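Side-chain contact in Ps01740 (PDB 5UIF), which is a cis-3-chloroacrylic acid dehalogenase homologue of the tautomerase superfamily, probably acting on small organic acids by tautomerase- or dehalogenase-type chemistry: residues K9-E14 and D85-V90. Sequence-based numbering, arbitrary orientation.
Sequences KGTLSE and DVYMAV
The phenol ring of Tyr87 is the flat group that carries this contact: Leu12 comes at it obliquely with one methyl, and Thr11 presents another to its hydroxyl end. In the beta-alpha-beta architecture of the tautomerase superfamily, this joins the loop between strand 2-8 and helix 14-32 to the last turns of helix 73-91. With CG anti to the backbone N (chi1 -177°), the side chain of Tyr87 extends from the helix so that its hydroxyl end arrives at the loop. On the loop side, Leu12 lies with its CD2 4.2 Å from CE1 of Tyr87, an apolar contact. Thr11 and Tyr87 cross at about a right angle, and CG2 of Thr11 sits 3.7 Å from OH of Tyr87. No hydrogen bond spans the two segments, which bury only 114 Å² between them; side chains alone meet, the nearest CA atoms, those of Leu12 and Val90, remaining 9.2 Å apart.

Tyr87 and Leu12 are both buried, and each continues into the layer between sheet and helices: Leu20 of helix 14-32 touches both, while Ala61 and Ile63 of strand 61-68 lie against Tyr87, and Cys5 and Phe43 against Leu12. Beside this apolar patch, Gln16 of helix 14-32 ties the same two parts together, its OE1 accepting from Ser13 N and its NE2 giving a hydrogen bond to Val90 O. Thr11 divides its two branches: CG2, anti to the backbone N, goes to the tyrosine, whereas OG1, 5.4 Å from Tyr87 OH, bonds instead to the backbone O of Val8.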
loop_
_atom_site.group_PDB
_atom_site.type_symbol
_atom_site.label_atom_id
_atom_site.label_comp_id
_atom_site.label_asym_id
_atom_site.label_seq_id
_atom_site.Cartn_x
_atom_site.Cartn_y
_atom_site.Cartn_z
ATOM N N LYS A 9 -1.024 -6.142 -15.579
ATOM C CA LYS A 9 -0.812 -5.286 -16.746
ATOM C C LYS A 9 -1.637 -5.712 -17.959
ATOM O O LYS A 9 -1.521 -6.839 -18.439
ATOM C CB LYS A 9 0.675 -5.272 -17.112
ATOM C CG LYS A 9 1.024 -4.412 -18.313
ATOM C CD LYS A 9 2.522 -4.430 -18.573
ATOM C CE LYS A 9 2.904 -3.498 -19.709
ATOM N NZ LYS A 9 4.378 -3.454 -19.912
ATOM N N GLY A 10 -2.475 -4.801 -18.445
ATOM C CA GLY A 10 -3.291 -5.060 -19.617
ATOM C C GLY A 10 -4.751 -5.319 -19.292
ATOM O O GLY A 10 -5.570 -5.511 -20.191
ATOM N N THR A 11 -5.078 -5.324 -18.004
ATOM C CA THR A 11 -6.444 -5.584 -17.565
ATOM C C THR A 11 -7.375 -4.418 -17.887
ATOM O O THR A 11 -8.418 -4.600 -18.513
ATOM C CB THR A 11 -6.510 -5.863 -16.052
ATOM O OG1 THR A 11 -5.724 -7.020 -15.740
ATOM C CG2 THR A 11 -7.947 -6.099 -15.616
ATOM N N LEU A 12 -6.990 -3.221 -17.457
ATOM C CA LEU A 12 -7.829 -2.041 -17.629
ATOM C C LEU A 12 -7.354 -1.145 -18.768
ATOM O O LEU A 12 -6.154 -0.978 -18.982
ATOM C CB LEU A 12 -7.875 -1.239 -16.326
ATOM C CG LEU A 12 -8.485 -1.957 -15.122
ATOM C CD1 LEU A 12 -8.404 -1.091 -13.874
ATOM C CD2 LEU A 12 -9.922 -2.335 -15.421
ATOM N N SER A 13 -8.311 -0.577 -19.498
ATOM C CA SER A 13 -8.017 0.393 -20.547
ATOM C C SER A 13 -8.140 1.803 -19.986
ATOM O O SER A 13 -8.368 1.985 -18.790
ATOM C CB SER A 13 -8.956 0.208 -21.744
ATOM O OG SER A 13 -10.303 0.450 -21.374
ATOM N N GLU A 14 -7.981 2.798 -20.851
ATOM C CA GLU A 14 -8.139 4.188 -20.445
ATOM C C GLU A 14 -9.593 4.465 -20.095
ATOM O O GLU A 14 -9.895 5.081 -19.071
ATOM C CB GLU A 14 -7.675 5.137 -21.552
ATOM C CG GLU A 14 -6.507 6.030 -21.156
ATOM C CD GLU A 14 -6.340 7.229 -22.075
ATOM O OE1 GLU A 14 -6.325 7.038 -23.309
ATOM O OE2 GLU A 14 -6.223 8.364 -21.562
ATOM N N ASP A 85 -19.450 -4.849 -7.302
ATOM C CA ASP A 85 -20.423 -5.052 -8.372
ATOM C C ASP A 85 -20.031 -4.294 -9.634
ATOM O O ASP A 85 -20.159 -4.809 -10.746
ATOM C CB ASP A 85 -21.819 -4.616 -7.920
ATOM C CG ASP A 85 -22.479 -5.627 -7.003
ATOM O OD1 ASP A 85 -22.140 -6.826 -7.093
ATOM O OD2 ASP A 85 -23.340 -5.223 -6.193
ATOM N N VAL A 86 -19.554 -3.067 -9.451
ATOM C CA VAL A 86 -19.164 -2.215 -10.567
ATOM C C VAL A 86 -17.955 -2.775 -11.313
ATOM O O VAL A 86 -17.959 -2.845 -12.543
ATOM C CB VAL A 86 -18.859 -0.778 -10.091
ATOM C CG1 VAL A 86 -17.987 -0.043 -11.101
ATOM C CG2 VAL A 86 -20.153 -0.017 -9.835
ATOM N N TYR A 87 -16.930 -3.182 -10.571
ATOM C CA TYR A 87 -15.708 -3.688 -11.188
ATOM C C TYR A 87 -15.964 -4.948 -12.009
ATOM O O TYR A 87 -15.395 -5.120 -13.088
ATOM C CB TYR A 87 -14.634 -3.972 -10.133
ATOM C CG TYR A 87 -13.329 -4.434 -10.740
ATOM C CD1 TYR A 87 -12.384 -3.518 -11.185
ATOM C CD2 TYR A 87 -13.047 -5.788 -10.885
ATOM C CE1 TYR A 87 -11.194 -3.936 -11.749
ATOM C CE2 TYR A 87 -11.862 -6.214 -11.450
ATOM C CZ TYR A 87 -10.938 -5.285 -11.879
ATOM O OH TYR A 87 -9.755 -5.707 -12.440
ATOM N N MET A 88 -16.812 -5.831 -11.493
ATOM C CA MET A 88 -17.142 -7.065 -12.195
ATOM C C MET A 88 -17.942 -6.781 -13.461
ATOM O O MET A 88 -17.876 -7.533 -14.430
ATOM C CB MET A 88 -17.925 -8.014 -11.285
ATOM C CG MET A 88 -17.106 -8.613 -10.155
ATOM S SD MET A 88 -18.077 -9.743 -9.142
ATOM C CE MET A 88 -18.618 -10.922 -10.378
ATOM N N ALA A 89 -18.699 -5.689 -13.444
ATOM C CA ALA A 89 -19.517 -5.310 -14.590
ATOM C C ALA A 89 -18.681 -4.620 -15.662
ATOM O O ALA A 89 -18.929 -4.780 -16.857
ATOM C CB ALA A 89 -20.656 -4.412 -14.149
ATOM N N VAL A 90 -17.693 -3.848 -15.224
ATOM C CA VAL A 90 -16.824 -3.116 -16.137
ATOM C C VAL A 90 -15.806 -4.046 -16.793
ATOM O O VAL A 90 -15.510 -3.921 -17.983
ATOM C CB VAL A 90 -16.086 -1.972 -15.401
ATOM C CG1 VAL A 90 -14.968 -1.395 -16.261
ATOM C CG2 VAL A 90 -17.068 -0.885 -14.989
#